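Mannosyl-glycoprotein endo-beta-N-acetylglucosamidase-like domain-containing protein (Pseudomonas protegens, PDB 4KT3) is a type VI secretion effector of the glucosaminidase family that probably cleaves peptidoglycan glycan strands, seen here bound to its immunity protein. Local coordinates at residues A[167-170]-A[171-174]; A[139-142]-A[143-146]; A[156-159]-A[160-164]; A[65-69]-A[70-74]. All blocks are in the same frame, centred on the assembly; numbering follows the deposited sequence.

Interaction 1. Residues A[167-170]-A[171-174]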
loop_
_atom_site.group_PDB
_atom_site.type_symbol
_atom_site.label_atom_id
_atom_site.label_comp_id
_atom_site.label_asym_id
_atom_site.label_seq_id
_atom_site.Cartn_x
_atom_site.Cartn_y
_atom_site.Cartn_z
ATOM N N ILE A 167 7.847 6.892 1.428
ATOM C CA ILE A 167 7.466 5.801 2.334
ATOM C C ILE A 167 8.621 5.462 3.273
ATOM O O ILE A 167 8.413 5.249 4.473
ATOM C CB ILE A 167 7.033 4.547 1.559
ATOM C CG1 ILE A 167 5.684 4.812 0.887
ATOM C CG2 ILE A 167 6.921 3.347 2.484
ATOM C CD1 ILE A 167 5.238 3.704 -0.049
ATOM N N ILE A 168 9.836 5.442 2.737
ATOM C CA ILE A 168 11.016 5.133 3.542
ATOM C C ILE A 168 11.181 6.177 4.646
ATOM O O ILE A 168 11.462 5.848 5.804
ATOM C CB ILE A 168 12.273 5.069 2.639
ATOM C CG1 ILE A 168 12.225 3.777 1.810
ATOM C CG2 ILE A 168 13.547 5.132 3.460
ATOM C CD1 ILE A 168 13.202 3.746 0.634
ATOM N N ILE A 169 10.979 7.442 4.300
ATOM C CA ILE A 169 11.106 8.515 5.283
ATOM C C ILE A 169 10.000 8.408 6.341
ATOM O O ILE A 169 10.242 8.622 7.541
ATOM C CB ILE A 169 11.101 9.891 4.592
ATOM C CG1 ILE A 169 12.368 10.034 3.747
ATOM C CG2 ILE A 169 11.029 11.019 5.620
ATOM C CD1 ILE A 169 12.320 11.159 2.732
ATOM N N ALA A 170 8.798 8.049 5.903
ATOM C CA ALA A 170 7.681 7.867 6.830
ATOM C C ALA A 170 7.948 6.707 7.791
ATOM O O ALA A 170 7.670 6.803 8.987
ATOM C CB ALA A 170 6.380 7.640 6.064
ATOM N N VAL A 171 8.472 5.611 7.257
ATOM C CA VAL A 171 8.858 4.471 8.083
ATOM C C VAL A 171 9.916 4.871 9.111
ATOM O O VAL A 171 9.809 4.506 10.278
ATOM C CB VAL A 171 9.296 3.259 7.215
ATOM C CG1 VAL A 171 10.084 2.220 8.020
ATOM C CG2 VAL A 171 8.079 2.613 6.594
ATOM N N ARG A 172 10.933 5.614 8.685
ATOM C CA ARG A 172 11.951 6.098 9.611
ATOM C C ARG A 172 11.301 6.819 10.789
ATOM O O ARG A 172 11.684 6.607 11.943
ATOM C CB ARG A 172 12.942 7.029 8.916
ATOM C CG ARG A 172 14.173 7.381 9.760
ATOM C CD ARG A 172 14.972 8.531 9.135
ATOM N NE ARG A 172 15.399 8.224 7.775
ATOM C CZ ARG A 172 15.422 9.093 6.768
ATOM N NH1 ARG A 172 15.052 10.355 6.948
ATOM N NH2 ARG A 172 15.828 8.697 5.570
ATOM N N GLY A 173 10.323 7.674 10.498
ATOM C CA GLY A 173 9.624 8.399 11.545
ATOM C C GLY A 173 8.760 7.494 12.405
ATOM O O GLY A 173 8.686 7.670 13.620
ATOM N N ARG A 174 8.088 6.531 11.786
ATOM C CA ARG A 174 7.211 5.629 12.522
ATOM C C ARG A 174 7.974 4.686 13.446
ATOM O O ARG A 174 7.411 4.157 14.407
ATOM C CB ARG A 174 6.302 4.862 11.551
ATOM C CG ARG A 174 5.234 5.772 10.979
ATOM C CD ARG A 174 4.216 5.098 10.090
ATOM N NE ARG A 174 3.070 6.018 9.954
ATOM C CZ ARG A 174 2.514 6.435 8.818
ATOM N NH1 ARG A 174 2.931 6.014 7.632
ATOM N NH2 ARG A 174 1.500 7.285 8.873
#

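Interaction 2. Residues A[139-142]-A[143-146]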
loop_
_atom_site.group_PDB
_atom_site.type_symbol
_atom_site.label_atom_id
_atom_site.label_comp_id
_atom_site.label_asym_id
_atom_site.label_seq_id
_atom_site.Cartn_x
_atom_site.Cartn_y
_atom_site.Cartn_z
ATOM N N ALA A 139 15.694 3.552 -4.489
ATOM C CA ALA A 139 14.573 3.270 -5.373
ATOM C C ALA A 139 15.059 3.150 -6.818
ATOM O O ALA A 139 14.618 2.282 -7.570
ATOM C CB ALA A 139 13.528 4.358 -5.253
ATOM N N GLN A 140 15.990 4.014 -7.205
ATOM C CA GLN A 140 16.528 3.956 -8.562
ATOM C C GLN A 140 17.278 2.646 -8.830
ATOM O O GLN A 140 17.178 2.078 -9.912
ATOM C CB GLN A 140 17.414 5.175 -8.832
ATOM C CG GLN A 140 16.616 6.486 -8.893
ATOM C CD GLN A 140 17.452 7.714 -8.568
ATOM O OE1 GLN A 140 18.638 7.608 -8.239
ATOM N NE2 GLN A 140 16.830 8.889 -8.642
ATOM N N ALA A 141 17.998 2.144 -7.832
ATOM C CA ALA A 141 18.708 0.881 -7.977
ATOM C C ALA A 141 17.719 -0.277 -8.082
ATOM O O ALA A 141 17.968 -1.263 -8.783
ATOM C CB ALA A 141 19.660 0.668 -6.804
ATOM N N LEU A 142 16.598 -0.151 -7.379
ATOM C CA LEU A 142 15.546 -1.150 -7.415
ATOM C C LEU A 142 15.047 -1.314 -8.846
ATOM O O LEU A 142 14.866 -2.430 -9.342
ATOM C CB LEU A 142 14.393 -0.701 -6.510
ATOM C CG LEU A 142 13.683 -1.717 -5.642
ATOM C CD1 LEU A 142 14.646 -2.672 -4.968
ATOM C CD2 LEU A 142 12.866 -0.955 -4.613
ATOM N N VAL A 143 14.829 -0.194 -9.515
ATOM C CA VAL A 143 14.405 -0.220 -10.911
ATOM C C VAL A 143 15.482 -0.777 -11.845
ATOM O O VAL A 143 15.183 -1.554 -12.748
ATOM C CB VAL A 143 14.001 1.179 -11.388
ATOM C CG1 VAL A 143 13.765 1.180 -12.881
ATOM C CG2 VAL A 143 12.752 1.627 -10.645
ATOM N N ARG A 144 16.726 -0.372 -11.639
ATOM C CA ARG A 144 17.821 -0.851 -12.480
ATOM C C ARG A 144 17.972 -2.366 -12.392
ATOM O O ARG A 144 18.307 -3.028 -13.382
ATOM C CB ARG A 144 19.133 -0.182 -12.069
ATOM C CG ARG A 144 19.426 1.100 -12.820
ATOM C CD ARG A 144 20.901 1.475 -12.774
ATOM N NE ARG A 144 21.447 1.382 -11.426
ATOM C CZ ARG A 144 21.262 2.284 -10.463
ATOM N NH1 ARG A 144 20.540 3.378 -10.678
ATOM N NH2 ARG A 144 21.808 2.091 -9.275
ATOM N N SER A 145 17.721 -2.907 -11.204
ATOM C CA SER A 145 17.886 -4.330 -10.938
ATOM C C SER A 145 16.778 -5.174 -11.560
ATOM O O SER A 145 16.891 -6.392 -11.606
ATOM C CB SER A 145 17.910 -4.577 -9.425
ATOM O OG SER A 145 16.625 -4.418 -8.856
ATOM N N GLY A 146 15.707 -4.527 -12.006
ATOM C CA GLY A 146 14.545 -5.233 -12.525
ATOM C C GLY A 146 13.561 -5.717 -11.461
ATOM O O GLY A 146 12.630 -6.448 -11.766
#

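Interaction 3. Residues A[156-159]-A[160-164]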
loop_
_atom_site.group_PDB
_atom_site.type_symbol
_atom_site.label_atom_id
_atom_site.label_comp_id
_atom_site.label_asym_id
_atom_site.label_seq_id
_atom_site.Cartn_x
_atom_site.Cartn_y
_atom_site.Cartn_z
ATOM N N GLY A 156 -1.084 9.736 -10.436
ATOM C CA GLY A 156 -0.557 10.439 -9.279
ATOM C C GLY A 156 0.486 11.477 -9.652
ATOM O O GLY A 156 0.843 11.619 -10.822
ATOM N N ARG A 157 0.978 12.204 -8.653
ATOM C CA ARG A 157 1.959 13.264 -8.881
ATOM C C ARG A 157 3.382 12.729 -9.060
ATOM O O ARG A 157 3.963 12.828 -10.141
ATOM C CB ARG A 157 1.931 14.266 -7.721
ATOM N N ASP A 158 3.942 12.163 -7.999
ATOM C CA ASP A 158 5.351 11.782 -8.000
ATOM C C ASP A 158 5.625 10.479 -8.745
ATOM O O ASP A 158 4.759 9.605 -8.850
ATOM C CB ASP A 158 5.862 11.670 -6.565
ATOM C CG ASP A 158 5.929 13.017 -5.865
ATOM O OD1 ASP A 158 6.363 14.001 -6.506
ATOM O OD2 ASP A 158 5.540 13.097 -4.680
ATOM N N GLY A 159 6.850 10.364 -9.251
ATOM C CA GLY A 159 7.295 9.164 -9.923
ATOM C C GLY A 159 7.597 8.061 -8.928
ATOM O O GLY A 159 7.450 8.241 -7.708
ATOM N N PHE A 160 8.034 6.917 -9.445
ATOM C CA PHE A 160 8.241 5.738 -8.616
ATOM C C PHE A 160 9.215 6.016 -7.471
ATOM O O PHE A 160 8.943 5.678 -6.310
ATOM C CB PHE A 160 8.757 4.570 -9.461
ATOM C CG PHE A 160 9.152 3.377 -8.650
ATOM C CD1 PHE A 160 10.481 3.173 -8.283
ATOM C CD2 PHE A 160 8.197 2.467 -8.233
ATOM C CE1 PHE A 160 10.843 2.079 -7.521
ATOM C CE2 PHE A 160 8.553 1.375 -7.470
ATOM C CZ PHE A 160 9.881 1.178 -7.115
ATOM N N ALA A 161 10.353 6.627 -7.787
ATOM C CA ALA A 161 11.412 6.786 -6.792
ATOM C C ALA A 161 11.000 7.702 -5.645
ATOM O O ALA A 161 11.235 7.387 -4.479
ATOM C CB ALA A 161 12.688 7.302 -7.445
ATOM N N ARG A 162 10.397 8.837 -5.980
ATOM C CA ARG A 162 10.009 9.811 -4.977
ATOM C C ARG A 162 8.923 9.225 -4.078
ATOM O O ARG A 162 8.911 9.463 -2.865
ATOM C CB ARG A 162 9.527 11.095 -5.640
ATOM C CG ARG A 162 9.204 12.216 -4.671
ATOM C CD ARG A 162 10.458 12.753 -4.003
ATOM N NE ARG A 162 10.689 12.145 -2.697
ATOM C CZ ARG A 162 11.794 12.315 -1.976
ATOM N NH1 ARG A 162 12.786 13.070 -2.434
ATOM N NH2 ARG A 162 11.912 11.727 -0.796
ATOM N N TYR A 163 8.006 8.464 -4.679
ATOM C CA TYR A 163 6.926 7.839 -3.930
ATOM C C TYR A 163 7.491 6.838 -2.907
ATOM O O TYR A 163 7.116 6.859 -1.734
ATOM C CB TYR A 163 5.926 7.171 -4.891
ATOM C CG TYR A 163 4.755 6.493 -4.201
ATOM C CD1 TYR A 163 4.810 5.152 -3.851
ATOM C CD2 TYR A 163 3.601 7.196 -3.898
ATOM C CE1 TYR A 163 3.745 4.531 -3.201
ATOM C CE2 TYR A 163 2.530 6.585 -3.261
ATOM C CZ TYR A 163 2.608 5.254 -2.920
ATOM O OH TYR A 163 1.559 4.635 -2.290
ATOM N N LEU A 164 8.408 5.976 -3.341
ATOM C CA LEU A 164 8.989 5.000 -2.432
ATOM C C LEU A 164 9.861 5.699 -1.389
ATOM O O LEU A 164 9.854 5.327 -0.217
ATOM C CB LEU A 164 9.820 3.969 -3.192
ATOM C CG LEU A 164 10.553 2.916 -2.346
ATOM C CD1 LEU A 164 9.599 2.169 -1.441
ATOM C CD2 LEU A 164 11.259 1.932 -3.253
#

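Interaction 4. Residues A[65-69]-A[70-74]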
loop_
_atom_site.group_PDB
_atom_site.type_symbol
_atom_site.label_atom_id
_atom_site.label_comp_id
_atom_site.label_asym_id
_atom_site.label_seq_id
_atom_site.Cartn_x
_atom_site.Cartn_y
_atom_site.Cartn_z
ATOM N N LEU A 65 10.463 -0.609 1.917
ATOM C CA LEU A 65 10.099 -1.430 0.768
ATOM C C LEU A 65 9.038 -2.458 1.169
ATOM O O LEU A 65 8.041 -2.621 0.453
ATOM C CB LEU A 65 11.312 -2.095 0.121
ATOM C CG LEU A 65 10.988 -2.982 -1.090
ATOM C CD1 LEU A 65 10.282 -2.213 -2.202
ATOM C CD2 LEU A 65 12.270 -3.633 -1.612
ATOM N N ALA A 66 9.211 -3.116 2.312
ATOM C CA ALA A 66 8.198 -4.069 2.761
ATOM C C ALA A 66 6.844 -3.367 2.988
ATOM O O ALA A 66 5.796 -3.925 2.680
ATOM C CB ALA A 66 8.651 -4.777 4.014
ATOM N N ALA A 67 6.862 -2.163 3.556
ATOM C CA ALA A 67 5.618 -1.418 3.793
ATOM C C ALA A 67 4.890 -1.116 2.476
ATOM O O ALA A 67 3.663 -1.172 2.410
ATOM C CB ALA A 67 5.903 -0.126 4.539
ATOM N N GLN A 68 5.652 -0.739 1.459
ATOM C CA GLN A 68 5.134 -0.499 0.116
ATOM C C GLN A 68 4.523 -1.763 -0.500
ATOM O O GLN A 68 3.433 -1.733 -1.064
ATOM C CB GLN A 68 6.294 0.003 -0.756
ATOM C CG GLN A 68 6.142 -0.159 -2.268
ATOM C CD GLN A 68 5.120 0.779 -2.887
ATOM O OE1 GLN A 68 4.203 1.265 -2.221
ATOM N NE2 GLN A 68 5.266 1.024 -4.191
ATOM N N GLU A 69 5.234 -2.881 -0.418
ATOM C CA GLU A 69 4.784 -4.090 -1.097
ATOM C C GLU A 69 3.605 -4.746 -0.398
ATOM O O GLU A 69 2.753 -5.361 -1.057
ATOM C CB GLU A 69 5.921 -5.106 -1.202
ATOM C CG GLU A 69 7.140 -4.629 -2.000
ATOM C CD GLU A 69 6.794 -4.330 -3.433
ATOM O OE1 GLU A 69 6.375 -5.268 -4.155
ATOM O OE2 GLU A 69 6.950 -3.160 -3.823
ATOM N N SER A 70 3.577 -4.639 0.929
ATOM C CA SER A 70 2.596 -5.349 1.754
ATOM C C SER A 70 1.463 -4.496 2.307
ATOM O O SER A 70 0.653 -4.999 3.074
ATOM C CB SER A 70 3.315 -6.038 2.924
ATOM O OG SER A 70 3.721 -5.114 3.920
ATOM N N GLN A 71 1.439 -3.217 1.938
ATOM C CA GLN A 71 0.457 -2.274 2.472
ATOM C C GLN A 71 0.513 -2.316 4.010
ATOM O O GLN A 71 -0.490 -2.499 4.716
ATOM C CB GLN A 71 -0.953 -2.584 1.945
ATOM C CG GLN A 71 -1.094 -2.408 0.417
ATOM C CD GLN A 71 -0.365 -3.488 -0.385
ATOM O OE1 GLN A 71 0.483 -3.195 -1.256
ATOM N NE2 GLN A 71 -0.683 -4.728 -0.097
ATOM N N TYR A 72 1.717 -2.116 4.511
ATOM C CA TYR A 72 1.994 -2.145 5.935
ATOM C C TYR A 72 1.424 -3.417 6.558
ATOM O O TYR A 72 0.791 -3.407 7.619
ATOM C CB TYR A 72 1.470 -0.880 6.621
ATOM C CG TYR A 72 2.331 0.362 6.413
ATOM C CD1 TYR A 72 3.338 0.675 7.306
ATOM C CD2 TYR A 72 2.114 1.232 5.337
ATOM C CE1 TYR A 72 4.119 1.812 7.145
ATOM C CE2 TYR A 72 2.903 2.383 5.166
ATOM C CZ TYR A 72 3.888 2.668 6.094
ATOM O OH TYR A 72 4.679 3.795 5.998
ATOM N N GLY A 73 1.660 -4.530 5.875
ATOM C CA GLY A 73 1.330 -5.835 6.400
ATOM C C GLY A 73 -0.128 -6.230 6.265
ATOM O O GLY A 73 -0.531 -7.278 6.786
ATOM N N THR A 74 -0.926 -5.421 5.569
ATOM C CA THR A 74 -2.356 -5.706 5.442
ATOM C C THR A 74 -2.753 -6.462 4.176
ATOM O O THR A 74 -3.873 -6.968 4.088
ATOM C CB THR A 74 -3.213 -4.433 5.584
ATOM O OG1 THR A 74 -3.017 -3.544 4.469
ATOM C CG2 THR A 74 -2.889 -3.718 6.887
#

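Interaction 1. Residues A[167-170]-A[171-174]
R172 sends its CG anti to the backbone N (chi1 -170°) and then bends at CG–CD (chi3 -58°), which folds the guanidinium back alongside I169, one turn earlier on the same helix. The two side chains run in the same direction, and I169 CG1 lies 4.1 Å from R172 NH2, a loose contact in which the I169 methylene meets the guanidinium obliquely. R174 takes the other course: its CG sits beside the backbone N (chi1 -73°), 3.3 Å from A170 O, and the chain then stretches out straight to NE. Its guanidinium ends obliquely beside the A170 methyl, with R174 NH1 4.1 Å from A170 CB. Between the two arginines, on the buried side, I167 CG2 meets V171 CG2 at 4.3 Å. Four successive i to i+4 bonds hold these groups in register, from V171 N to I167 O (2.8 Å) through to R174 N to A170 O (2.8 Å). Both arginines spend their polar ends on other parts of the chain: R172 NE makes a salt bridge to E60, while R174 hydrogen-bonds L31 O through NE and probably the Y72 hydroxyl through NH1. This last stretch of helix 160-174 thus packs I168 against helix 135-144, I167 and V171 against helix 59-70, and R174 against helix 35-54, with I167 and R174 also touching the immunity chain.

Interaction 2. Residues A[139-142]-A[143-146]
R144 curls back over the turn that holds Q140 and A141, and its CB, CG and guanidinium touch that turn. Its CB rests against the carbonyl oxygens of both residues, with A141 O 3.7 Å from R144 CB, and CG stays close to Q140 O. A bend at chi3 (-47°) then turns the guanidinium inward so that one face lies against the helix: A141 CA stands 3.5 Å above the guanidinium plane, toward its rim. At the tip, R144 NH2 packs 3.6 Å from A141 CB, and R144 NH1 is 3.7 Å from Q140 O, which lies over the same face as A141 CA. Q132, in the preceding loop, also touches this arginine. S145 behaves differently. With chi1 at 73° its OG lies between the backbone N and the carbonyl carbon, and the hydroxyl donates to L142 O at 2.7 Å, a bond from S145 OG that meets the carbonyl well to the side of its axis. The same OG is hydrogen-bonded to Y147 N, while S145 N bonds to A141 O at 2.9 Å, so the serine ties the last turn to the chain that leaves it. L142 and V143 face helix 160-174, through L164 and F160 respectively. G146 then breaks the helical conformation with phi 83°, an angle suited to glycine because a CB would be jammed against the preceding carbonyl, and G146 N bonds to V143 O at 3.1 Å. Positive phi with bonds back into the last turn is the signature of a Schellman motif, here terminating helix 135-144.

Interaction 3. Residues A[156-159]-A[160-164]
The D158 carboxylate lies flat against the aliphatic part of R162: R162 CG stands over one face, 3.6 Å from D158 CG and 3.8 Å from each of D158 OD1 and OD2. Carboxylate and guanidinium planes are turned 66° apart, and the charged ends do not meet, D158 OD2 being 5.6 Å from R162 NE. Bends at chi2 and chi3 carry the guanidinium onward to D166, with which R162 forms a salt bridge. The two side chains nevertheless run side by side in the same direction, and D158 CB touches R162 CB at 3.8 Å. D158 is poorly ordered, so this packing is probably mobile. The backbone is more definite. G159 occupies the N-cap position, and its carbonyl accepts the first i to i+4 bond, from Y163 N to G159 O at 3.1 Å and nearly straight (159°). The same oxygen lies 3.4 Å from Y163 CB. The Y163 ring leads away from this turn, and its hydroxyl bonds to E94 and N96 of the immunity chain. Helix 160-174 starts at the surface, with F160 on V143 and A161 on M136 of helix 135-144, and Y163 on Q68 of helix 59-70.

Interaction 4. Residues A[65-69]-A[70-74]
A66 O is gripped twice by S70, whose backbone N lies 2.9 Å and whose OG lies 2.7 Å from A66 O, reaching it from opposite faces of the carbonyl plane. The hydroxyl arrives well out of that plane, by 40°, because chi1 (74°) swings OG back toward the helix. OG also accepts from G73 N at 2.9 Å, an ST motif that leaves S70 OG acting as donor and acceptor at once. Next along, Y72 N donates to A67 O at 3.0 Å, in the carbonyl plane and on a lone pair. The Y72 ring lies with one face against the A67 methyl: A67 CB is 3.7 Å from the ring centroid and 9° off its normal, a CH-pi contact. Q71 leaves helical angles with positive phi and opens a type I' turn to T74, with Y72 and G73, also at positive phi, at its centre; T74 OG1 (2.7 Å) and T74 N bond to Q71 O. Q68 NE2 reaches Y79 O of the immunity chain. A66 O and A67 O, near the end of helix 59-70, are met by the S70 hydroxyl and backbone N-H groups in a buried setting, consistent with a well-defined exit from the helix.

The four local contacts cluster round helix 160-174, which starts in interaction 3 and finishes in interaction 1, although interactions 1 and 2 do not touch. Interaction 4 is wholly buried, its centre about 6 Å from the centre of the chain, and relies on hydroxyls, backbone bonds and one methyl-on-ring contact; interaction 3 is a surface contact with loose aliphatic packing. Interactions 1 and 2 fall between, each pairing a buried apolar side with an arginine folded along its helix. Three show how a helix begins or stops: an N-cap in 156-164, a Schellman motif in 139-146 and a serine-braced exit in 65-74; interaction 1 is regular helix. L65 touches L142 and L164, joining interactions 2, 3 and 4.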